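Local atomic coordinates of KLLA0E08119p (Kluyveromyces lactis, PDB entry 3VA7), a protein that probably carboxylates urea to urea-1-carboxylate using ATP, bicarbonate and biotin, with this chain holding the biotin carboxylase, carboxyltransferase and biotin-carrier parts. Residues W499-P504 with T1052-L1057; G611-Y616 with V992-P997; L855-N860 with M985-G990; K926-P931 with H1062-P1067. All blocks are in the same frame, centred on the assembly; numbering follows the deposited sequence.

In the fold
Contacts 1 and 2 join the subdomain A and B region of the carboxyltransferase to its C and D region, with centres about 5 Å apart; contacts 3 and 4 lie within the C and D part. Contact 3 is about 19 Å and contact 4 about 13 Å from contact 1, centre to centre. Contacts 3 and 4 reach one mixed sheet, through strands 984-989 and 922-934 respectively. Along the chain, contact 1 encloses contact 2, which encloses contact 3, whereas contact 4 crosses all three. Trp-1054 of contact 1 packs on Leu-994 of contact 2 and Pro-1067 of contact 4, so three loops meet inside the carboxyltransferase; of the four contacts, only contact 2 holds a urea-pocket residue, Val-992.

Contact 1 of 4, residues W499-P504 with T1052-L1057; sequences WRIGVP and TAWDKL
Trp-1054 holds CG anti to its own backbone nitrogen (chi1 170°), carrying the six-membered half of the indole out to the 499-504 loop; in Val-503, chi1 of 172° sends CG1 anti to N and leaves CG2 beside the backbone N, facing the indole. That CG2 methyl comes within 3.8 Å of CH2 and 4.0 Å of CZ3 of Trp-1054, approaching the ring obliquely, and the two side chains cross at about a right angle. Ile-501 meets the same end of the indole differently: its CG2 lies near the ring plane, at the edge, 4.5 Å from Trp-1054 CZ3. The base of the tryptophan is steadied by an ST turn, in which Thr-1052 OG1 accepts from Trp-1054 N at 3.0 Å. Around the ring, Leu-994, Pro-1067 and Tyr-601 add further packing. On the other loop, Trp-499 NE1 bonds the carbonyl of Tyr-731, a residue of the biotin pocket, and Ile-501 O probably accepts from Gly-995 N. No hydrogen bond passes between the two segments, so this small buried joint between the two carboxyltransferase regions rests on dispersion and exclusion of water.

Contact 2 of 4, residues G611-Y616 with V992-P997; sequences GNMGGY and VFLGSP
Gly-611 opens the meeting with its CA, 4.0 Å from Leu-994 CD1; a side chain here would point toward that methyl. Asn-612 follows with a left-handed backbone and forms a G1 beta bulge with the residue after it, its carbonyl oxygen accepting from Lys-1056 NZ. Met-613 then turns back to the other loop. Its chain bends at the last torsion (chi3 71°), bringing both thioether atoms alongside the leucine: SD stands 3.7 Å from Leu-994 CD2, and CE lies 4.1 Å from that same CD2. The two side chains slide past each other in opposite directions, so the methionine runs along the branched end of the leucine, before Gly-614 and Gly-615 lead the chain away. An alanine in place of Leu-994 removes both methyls, which would probably take away the surface against which SD and CE rest, let the thioether turn more freely and open a gap beside Gly-611. Leu-994 also packs its CB on the indole of Trp-1054, and its carbonyl oxygen accepts from Asn-1036 ND2. It is presented by a type I' beta turn running from Phe-993 to Ser-996 and closed by Ser-996 N to Phe-993 O at 2.9 Å. That turn lies in the loop joining the antiparallel strands 984-989 and 997-1001, and follows directly on Val-992 of the urea pocket.

Contact 3 of 4, residues L855-N860 with M985-G990; sequences LEFDLN and MVLGLG
Two apolar pairs carry the contact between Phe-857 and Leu-859 on one segment and Met-985 and Leu-987 on the other. Leu-987 brings its CD1 methyl obliquely to one corner of the phenyl ring, 3.6 Å from Phe-857 CE1 and 4.0 Å from Phe-857 CD1. In the second pair, Leu-859 CD2 touches Met-985 SD at 3.6 Å, the side chains crossing at about a right angle. Met-985 keeps CG anti to its backbone nitrogen (chi1 179°) and bends only at the far end, which places the sulfur rather than the methyl against the leucine. Val-1000 and Tyr-1031 pack on both Phe-857 and Leu-987, while helix 1109-1117 covers Leu-859. The backbone of Leu-859 also adjoins the Phe-857 ring, its N lying 3.4 Å above one face, offset toward the rim.

No hydrogen bond joins the two segments. Within 855-860, Asp-858 is the N-cap of helix 859-875: its OD2 accepts from Asn-860 N at 2.9 Å, the donor standing 37° out of the carboxylate plane. Phe-857 N bonds Glu-718 OE1 ahead of the helix, and Asn-860 OD1 bonds Trp-921 NE1 in its first turn. The arrangement is that of a capped helix N-terminus packed against a beta-sheet: Leu-859 in the first turn, and Phe-857 just before it, pack on strand 984-989, which leads on toward Asp-991 of the urea pocket.

Contact 4 of 4, residues K926-P931 with H1062-P1067; sequences KIFKLP and HPIDHP
Lys-926 and Ile-1064 lie alongside each other, running in opposite directions, so that the methylene part of the lysine rather than its ammonium does the touching: CD of Lys-926 is 4.0 Å and CE 4.1 Å from Ile-1064 CD1. The lysine stays extended until its last torsion (chi4 83°), which bends NZ off the line of the chain. Phe-928 presents its ring edge, at CZ, to the same isoleucine, with Ile-1064 CG1 near the ring plane, 4.4 Å from Phe-928 CZ. Ile-1064 thus spans two residues that lie on the same side of the strand. Its backbone is fixed by His-1062, whose ND1 accepts from Ile-1064 N at 2.9 Å; the donor lies almost exactly in the imidazole plane, with an N-H...N angle of 154°. The other ring nitrogen, NE2, bonds Asp-1055 OD2, so the histidine links two parts of the loop region. Val-1102 and Glu-1104 of strand 1101-1108 flank Phe-928 and Lys-926. The contact is loop-on-sheet packing: the irregular 1062-1067 connection, on its way to strand 1075-1081, folds over strand 922-934, which pairs in parallel with that later strand in the carboxyltransferase sheet.

Contact 1 of 4, residues W499-P504 with T1052-L1057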
# COMPACT_ATOMS: atom_id res chain seq x y z
N TRP A 499 -9.85 -1.81 -14.49
CA TRP A 499 -9.28 -0.82 -15.40
C TRP A 499 -10.14 0.47 -15.57
O TRP A 499 -9.57 1.56 -15.82
CB TRP A 499 -9.02 -1.47 -16.76
CG TRP A 499 -8.20 -0.78 -17.74
CD1 TRP A 499 -8.60 -0.35 -18.97
CD2 TRP A 499 -6.80 -0.47 -17.63
NE1 TRP A 499 -7.54 0.27 -19.64
CE2 TRP A 499 -6.43 0.21 -18.84
CE3 TRP A 499 -5.82 -0.67 -16.62
CZ2 TRP A 499 -5.12 0.66 -19.07
CZ3 TRP A 499 -4.50 -0.19 -16.84
CH2 TRP A 499 -4.17 0.45 -18.07
N ARG A 500 -11.47 0.35 -15.45
CA ARG A 500 -12.40 1.53 -15.58
C ARG A 500 -12.17 2.53 -14.44
O ARG A 500 -12.55 3.72 -14.54
CB ARG A 500 -13.88 1.10 -15.64
CG ARG A 500 -14.34 0.44 -14.36
CD ARG A 500 -15.73 -0.21 -14.45
NE ARG A 500 -16.12 -0.63 -13.10
CZ ARG A 500 -15.60 -1.68 -12.45
NH1 ARG A 500 -14.70 -2.46 -13.02
NH2 ARG A 500 -15.98 -1.93 -11.21
N ILE A 501 -11.58 2.02 -13.37
CA ILE A 501 -11.21 2.82 -12.24
C ILE A 501 -9.76 3.32 -12.37
O ILE A 501 -9.34 4.31 -11.74
CB ILE A 501 -11.30 1.99 -10.92
CG1 ILE A 501 -12.57 1.14 -10.89
CG2 ILE A 501 -11.18 2.86 -9.71
CD1 ILE A 501 -13.85 1.91 -10.92
N GLY A 502 -8.95 2.60 -13.13
CA GLY A 502 -7.56 3.03 -13.22
C GLY A 502 -6.73 2.31 -12.19
O GLY A 502 -5.76 2.85 -11.70
N VAL A 503 -7.13 1.09 -11.89
CA VAL A 503 -6.30 0.19 -11.08
C VAL A 503 -5.67 -0.70 -12.14
O VAL A 503 -6.38 -1.37 -12.84
CB VAL A 503 -7.14 -0.69 -10.10
CG1 VAL A 503 -6.30 -1.74 -9.43
CG2 VAL A 503 -7.80 0.18 -9.05
N PRO A 504 -4.33 -0.65 -12.31
CA PRO A 504 -3.76 -1.46 -13.34
C PRO A 504 -3.67 -2.89 -12.87
O PRO A 504 -3.85 -3.17 -11.66
CB PRO A 504 -2.38 -0.83 -13.56
CG PRO A 504 -2.00 -0.28 -12.27
CD PRO A 504 -3.33 0.24 -11.70
N THR A 1052 -5.98 13.10 -1.60
CA THR A 1052 -6.24 12.01 -2.53
C THR A 1052 -7.66 11.55 -2.43
O THR A 1052 -8.21 11.42 -1.34
CB THR A 1052 -5.32 10.78 -2.25
OG1 THR A 1052 -5.58 9.78 -3.26
CG2 THR A 1052 -5.55 10.22 -0.88
N ALA A 1053 -8.26 11.30 -3.58
CA ALA A 1053 -9.57 10.76 -3.60
C ALA A 1053 -9.45 9.22 -3.78
O ALA A 1053 -10.30 8.57 -4.44
CB ALA A 1053 -10.35 11.40 -4.72
N TRP A 1054 -8.39 8.63 -3.22
CA TRP A 1054 -8.27 7.18 -3.12
C TRP A 1054 -7.92 6.77 -1.71
O TRP A 1054 -6.92 7.20 -1.18
CB TRP A 1054 -7.17 6.70 -4.04
CG TRP A 1054 -6.76 5.26 -3.87
CD1 TRP A 1054 -5.74 4.75 -3.07
CD2 TRP A 1054 -7.31 4.13 -4.58
NE1 TRP A 1054 -5.64 3.38 -3.26
CE2 TRP A 1054 -6.60 2.98 -4.16
CE3 TRP A 1054 -8.36 3.98 -5.53
CZ2 TRP A 1054 -6.91 1.69 -4.62
CZ3 TRP A 1054 -8.64 2.70 -6.01
CH2 TRP A 1054 -7.91 1.57 -5.56
N ASP A 1055 -8.73 5.92 -1.11
CA ASP A 1055 -8.59 5.56 0.29
C ASP A 1055 -8.24 4.07 0.28
O ASP A 1055 -9.11 3.17 0.42
CB ASP A 1055 -9.93 5.91 0.98
CG ASP A 1055 -10.05 5.41 2.43
OD1 ASP A 1055 -9.09 4.79 2.97
OD2 ASP A 1055 -11.15 5.62 3.02
N LYS A 1056 -6.96 3.78 0.08
CA LYS A 1056 -6.50 2.37 -0.11
C LYS A 1056 -7.16 1.36 0.85
O LYS A 1056 -7.56 0.27 0.48
CB LYS A 1056 -4.98 2.30 0.06
CG LYS A 1056 -4.46 0.93 -0.18
CD LYS A 1056 -2.98 0.94 -0.05
CE LYS A 1056 -2.55 0.56 1.35
NZ LYS A 1056 -1.17 1.04 1.55
N LEU A 1057 -7.22 1.71 2.12
CA LEU A 1057 -7.75 0.79 3.10
C LEU A 1057 -9.21 1.14 3.47
O LEU A 1057 -9.75 0.59 4.46
CB LEU A 1057 -6.88 0.86 4.34
CG LEU A 1057 -5.38 0.63 4.14
CD1 LEU A 1057 -4.60 0.77 5.51
CD2 LEU A 1057 -5.18 -0.70 3.55

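Contact 2 of 4, residues G611-Y616 with V992-P997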
# COMPACT_ATOMS: atom_id res chain seq x y z
N GLY A 611 1.23 2.57 -5.80
CA GLY A 611 0.07 2.67 -4.92
C GLY A 611 0.24 1.98 -3.55
O GLY A 611 -0.72 1.85 -2.78
N ASN A 612 1.46 1.54 -3.24
CA ASN A 612 1.75 0.81 -1.99
C ASN A 612 0.73 -0.28 -1.75
O ASN A 612 0.24 -0.45 -0.65
CB ASN A 612 1.89 1.74 -0.79
CG ASN A 612 3.07 2.70 -0.95
OD1 ASN A 612 4.22 2.32 -0.75
ND2 ASN A 612 2.80 3.94 -1.36
N MET A 613 0.45 -1.03 -2.81
CA MET A 613 -0.64 -1.96 -2.86
C MET A 613 -0.15 -3.37 -3.17
O MET A 613 0.57 -3.58 -4.15
CB MET A 613 -1.56 -1.55 -4.00
CG MET A 613 -2.64 -0.64 -3.65
SD MET A 613 -3.28 0.22 -5.11
CE MET A 613 -4.15 -1.12 -6.00
N GLY A 614 -0.58 -4.36 -2.40
CA GLY A 614 -0.36 -5.73 -2.82
C GLY A 614 1.06 -6.15 -2.56
O GLY A 614 1.81 -5.43 -1.90
N GLY A 615 1.41 -7.33 -3.06
CA GLY A 615 2.77 -7.88 -2.89
C GLY A 615 3.22 -8.03 -1.45
O GLY A 615 2.42 -8.31 -0.56
N TYR A 616 4.52 -7.91 -1.23
CA TYR A 616 5.09 -7.83 0.11
C TYR A 616 4.94 -6.39 0.63
O TYR A 616 5.75 -5.47 0.37
CB TYR A 616 6.53 -8.31 0.15
CG TYR A 616 7.03 -8.38 1.56
CD1 TYR A 616 6.67 -9.47 2.40
CD2 TYR A 616 7.80 -7.35 2.09
CE1 TYR A 616 7.10 -9.51 3.71
CE2 TYR A 616 8.23 -7.38 3.40
CZ TYR A 616 7.89 -8.45 4.21
OH TYR A 616 8.34 -8.44 5.52
N VAL A 992 -4.99 10.25 -13.53
CA VAL A 992 -4.46 8.97 -14.01
C VAL A 992 -4.18 8.21 -12.70
O VAL A 992 -3.70 8.81 -11.71
CB VAL A 992 -3.27 9.36 -14.90
CG1 VAL A 992 -1.97 9.54 -14.17
CG2 VAL A 992 -3.22 8.67 -16.18
N PHE A 993 -4.63 6.96 -12.64
CA PHE A 993 -4.41 6.02 -11.49
C PHE A 993 -5.36 6.19 -10.37
O PHE A 993 -5.78 7.28 -10.05
CB PHE A 993 -2.97 6.04 -10.92
CG PHE A 993 -1.92 5.77 -11.97
CD1 PHE A 993 -1.23 6.82 -12.56
CD2 PHE A 993 -1.68 4.44 -12.42
CE1 PHE A 993 -0.31 6.57 -13.58
CE2 PHE A 993 -0.77 4.18 -13.43
CZ PHE A 993 -0.07 5.24 -14.01
N LEU A 994 -5.58 5.07 -9.71
CA LEU A 994 -6.40 4.92 -8.52
C LEU A 994 -7.58 5.90 -8.43
O LEU A 994 -7.66 6.73 -7.55
CB LEU A 994 -5.51 4.91 -7.30
CG LEU A 994 -4.22 4.06 -7.46
CD1 LEU A 994 -3.34 4.24 -6.21
CD2 LEU A 994 -4.43 2.59 -7.74
N GLY A 995 -8.49 5.80 -9.38
CA GLY A 995 -9.72 6.59 -9.34
C GLY A 995 -9.58 8.10 -9.46
O GLY A 995 -10.55 8.86 -9.16
N SER A 996 -8.39 8.53 -9.90
CA SER A 996 -8.14 9.89 -10.27
C SER A 996 -9.15 10.34 -11.30
O SER A 996 -9.22 9.75 -12.38
CB SER A 996 -6.77 10.01 -10.92
OG SER A 996 -5.76 9.90 -9.95
N PRO A 997 -9.87 11.45 -11.01
CA PRO A 997 -10.98 11.87 -11.88
C PRO A 997 -10.55 12.67 -13.06
O PRO A 997 -9.50 13.29 -13.01
CB PRO A 997 -11.82 12.76 -10.97
CG PRO A 997 -10.78 13.34 -10.03
CD PRO A 997 -9.73 12.28 -9.81

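Contact 3 of 4, residues L855-N860 with M985-G990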
# COMPACT_ATOMS: atom_id res chain seq x y z
N LEU A 855 -15.14 15.79 -32.34
CA LEU A 855 -14.14 15.94 -31.25
C LEU A 855 -14.49 17.19 -30.38
O LEU A 855 -14.08 18.34 -30.63
CB LEU A 855 -12.68 15.91 -31.77
CG LEU A 855 -12.20 14.81 -32.79
CD1 LEU A 855 -10.70 14.93 -33.15
CD2 LEU A 855 -12.54 13.33 -32.42
N GLU A 856 -15.27 16.91 -29.34
CA GLU A 856 -16.15 17.89 -28.75
C GLU A 856 -16.75 17.32 -27.46
O GLU A 856 -17.01 16.09 -27.36
CB GLU A 856 -17.29 18.15 -29.71
CG GLU A 856 -18.09 19.36 -29.41
CD GLU A 856 -17.45 20.60 -30.02
OE1 GLU A 856 -18.17 21.63 -30.08
OE2 GLU A 856 -16.25 20.51 -30.43
N PHE A 857 -16.96 18.18 -26.47
CA PHE A 857 -17.58 17.74 -25.28
C PHE A 857 -19.02 18.16 -25.40
O PHE A 857 -19.32 19.20 -26.01
CB PHE A 857 -16.94 18.34 -24.04
CG PHE A 857 -17.80 18.24 -22.85
CD1 PHE A 857 -17.86 17.06 -22.13
CD2 PHE A 857 -18.61 19.31 -22.47
CE1 PHE A 857 -18.68 16.96 -21.02
CE2 PHE A 857 -19.48 19.22 -21.35
CZ PHE A 857 -19.52 18.03 -20.63
N ASP A 858 -19.89 17.34 -24.79
CA ASP A 858 -21.32 17.51 -24.73
C ASP A 858 -21.77 16.60 -23.58
O ASP A 858 -21.62 15.39 -23.67
CB ASP A 858 -21.93 17.07 -26.08
CG ASP A 858 -23.45 17.15 -26.09
OD1 ASP A 858 -24.04 17.16 -27.20
OD2 ASP A 858 -24.05 17.15 -25.00
N LEU A 859 -22.28 17.17 -22.49
CA LEU A 859 -22.78 16.37 -21.38
C LEU A 859 -23.72 15.22 -21.76
O LEU A 859 -23.68 14.17 -21.11
CB LEU A 859 -23.53 17.22 -20.38
CG LEU A 859 -22.99 17.47 -18.97
CD1 LEU A 859 -24.04 18.18 -18.16
CD2 LEU A 859 -22.58 16.20 -18.29
N ASN A 860 -24.57 15.41 -22.79
CA ASN A 860 -25.52 14.36 -23.15
C ASN A 860 -24.86 13.03 -23.50
O ASN A 860 -25.30 11.94 -23.05
CB ASN A 860 -26.43 14.83 -24.27
CG ASN A 860 -27.57 15.71 -23.75
OD1 ASN A 860 -28.17 15.45 -22.70
ND2 ASN A 860 -27.84 16.77 -24.48
N MET A 985 -17.80 18.35 -12.68
CA MET A 985 -18.45 17.06 -12.84
C MET A 985 -17.44 15.98 -13.29
O MET A 985 -16.82 16.11 -14.38
CB MET A 985 -19.60 17.14 -13.84
CG MET A 985 -20.27 15.75 -14.02
SD MET A 985 -21.92 15.79 -14.73
CE MET A 985 -22.92 16.15 -13.30
N VAL A 986 -17.28 14.94 -12.46
CA VAL A 986 -16.46 13.79 -12.85
C VAL A 986 -17.03 13.11 -14.10
O VAL A 986 -18.21 12.71 -14.12
CB VAL A 986 -16.42 12.78 -11.73
CG1 VAL A 986 -15.48 11.68 -12.05
CG2 VAL A 986 -16.07 13.49 -10.47
N LEU A 987 -16.23 12.99 -15.15
CA LEU A 987 -16.71 12.32 -16.35
C LEU A 987 -16.25 10.86 -16.49
O LEU A 987 -16.91 10.07 -17.19
CB LEU A 987 -16.31 13.10 -17.59
CG LEU A 987 -16.83 14.54 -17.64
CD1 LEU A 987 -16.30 15.30 -18.87
CD2 LEU A 987 -18.37 14.58 -17.53
N GLY A 988 -15.12 10.51 -15.85
CA GLY A 988 -14.49 9.18 -15.86
C GLY A 988 -13.45 9.03 -14.73
O GLY A 988 -13.08 10.02 -14.10
N LEU A 989 -13.00 7.81 -14.43
CA LEU A 989 -12.00 7.59 -13.37
C LEU A 989 -10.69 7.04 -13.91
O LEU A 989 -10.62 6.45 -14.99
CB LEU A 989 -12.54 6.65 -12.32
CG LEU A 989 -13.90 6.95 -11.70
CD1 LEU A 989 -14.21 5.94 -10.65
CD2 LEU A 989 -14.00 8.33 -11.08
N GLY A 990 -9.63 7.27 -13.16
CA GLY A 990 -8.26 6.82 -13.50
C GLY A 990 -7.54 7.72 -14.45
O GLY A 990 -6.83 7.24 -15.32

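Contact 4 of 4, residues K926-P931 with H1062-P1067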
# COMPACT_ATOMS: atom_id res chain seq x y z
N LYS A 926 -23.07 12.39 -6.21
CA LYS A 926 -22.40 12.81 -4.95
C LYS A 926 -21.57 14.10 -5.10
O LYS A 926 -20.79 14.24 -6.05
CB LYS A 926 -21.55 11.70 -4.30
CG LYS A 926 -22.33 10.46 -3.87
CD LYS A 926 -21.52 9.47 -3.02
CE LYS A 926 -22.07 8.02 -3.15
NZ LYS A 926 -21.56 7.26 -4.40
N ILE A 927 -21.78 15.05 -4.19
CA ILE A 927 -21.11 16.38 -4.19
C ILE A 927 -20.05 16.41 -3.12
O ILE A 927 -20.35 16.33 -1.93
CB ILE A 927 -22.11 17.58 -3.89
CG1 ILE A 927 -23.29 17.56 -4.86
CG2 ILE A 927 -21.40 18.92 -3.97
CD1 ILE A 927 -24.47 18.27 -4.30
N PHE A 928 -18.81 16.49 -3.57
CA PHE A 928 -17.65 16.52 -2.71
C PHE A 928 -17.15 17.97 -2.58
O PHE A 928 -16.90 18.63 -3.61
CB PHE A 928 -16.53 15.64 -3.31
CG PHE A 928 -16.74 14.14 -3.12
CD1 PHE A 928 -17.66 13.45 -3.89
CD2 PHE A 928 -16.04 13.44 -2.13
CE1 PHE A 928 -17.89 12.04 -3.71
CE2 PHE A 928 -16.26 12.04 -1.94
CZ PHE A 928 -17.19 11.34 -2.76
N LYS A 929 -16.97 18.44 -1.35
CA LYS A 929 -16.29 19.70 -1.11
C LYS A 929 -14.91 19.46 -0.48
O LYS A 929 -14.79 18.98 0.68
CB LYS A 929 -17.15 20.60 -0.22
CG LYS A 929 -18.15 21.38 -1.07
CD LYS A 929 -19.35 21.80 -0.29
CE LYS A 929 -20.34 22.46 -1.26
NZ LYS A 929 -21.57 22.81 -0.49
N LEU A 930 -13.88 19.79 -1.25
CA LEU A 930 -12.54 19.34 -0.91
C LEU A 930 -11.57 20.51 -0.71
O LEU A 930 -11.50 21.41 -1.57
CB LEU A 930 -12.04 18.42 -2.05
CG LEU A 930 -12.76 17.08 -2.32
CD1 LEU A 930 -12.01 16.29 -3.33
CD2 LEU A 930 -12.87 16.26 -1.02
N PRO A 931 -10.78 20.48 0.38
CA PRO A 931 -9.85 21.57 0.65
C PRO A 931 -8.73 21.58 -0.36
O PRO A 931 -8.19 20.53 -0.67
CB PRO A 931 -9.26 21.20 2.02
CG PRO A 931 -9.44 19.74 2.11
CD PRO A 931 -10.64 19.39 1.36
N HIS A 1062 -16.00 8.78 5.59
CA HIS A 1062 -16.92 9.11 4.47
C HIS A 1062 -17.86 7.92 4.30
O HIS A 1062 -17.63 6.86 4.83
CB HIS A 1062 -16.15 9.35 3.15
CG HIS A 1062 -15.17 8.26 2.85
ND1 HIS A 1062 -15.55 7.04 2.33
CD2 HIS A 1062 -13.84 8.16 3.13
CE1 HIS A 1062 -14.49 6.24 2.28
NE2 HIS A 1062 -13.44 6.90 2.74
N PRO A 1063 -18.91 8.08 3.52
CA PRO A 1063 -19.72 6.86 3.39
C PRO A 1063 -19.42 6.04 2.12
O PRO A 1063 -20.35 5.48 1.57
CB PRO A 1063 -21.13 7.43 3.28
CG PRO A 1063 -20.92 8.73 2.42
CD PRO A 1063 -19.54 9.26 2.86
N ILE A 1064 -18.19 6.00 1.62
CA ILE A 1064 -17.92 5.21 0.37
C ILE A 1064 -17.35 3.87 0.75
O ILE A 1064 -16.49 3.79 1.61
CB ILE A 1064 -16.95 5.89 -0.63
CG1 ILE A 1064 -17.31 7.37 -0.82
CG2 ILE A 1064 -16.94 5.19 -1.97
CD1 ILE A 1064 -18.77 7.68 -0.77
N ASP A 1065 -17.86 2.83 0.09
CA ASP A 1065 -17.58 1.44 0.43
C ASP A 1065 -16.38 0.81 -0.29
O ASP A 1065 -15.93 -0.27 0.08
CB ASP A 1065 -18.86 0.60 0.22
CG ASP A 1065 -19.93 0.89 1.29
OD1 ASP A 1065 -19.58 1.14 2.50
OD2 ASP A 1065 -21.13 0.86 0.93
N HIS A 1066 -15.87 1.46 -1.33
CA HIS A 1066 -14.61 1.03 -1.93
C HIS A 1066 -13.52 2.14 -1.92
O HIS A 1066 -13.84 3.30 -1.63
CB HIS A 1066 -14.87 0.52 -3.33
CG HIS A 1066 -15.95 1.25 -4.02
ND1 HIS A 1066 -17.19 0.68 -4.25
CD2 HIS A 1066 -16.00 2.50 -4.52
CE1 HIS A 1066 -17.95 1.56 -4.89
NE2 HIS A 1066 -17.25 2.67 -5.06
N PRO A 1067 -12.26 1.79 -2.25
CA PRO A 1067 -11.16 2.78 -2.26
C PRO A 1067 -11.35 4.00 -3.16
O PRO A 1067 -10.93 5.09 -2.79
CB PRO A 1067 -9.93 1.98 -2.73
CG PRO A 1067 -10.29 0.56 -2.57
CD PRO A 1067 -11.79 0.46 -2.73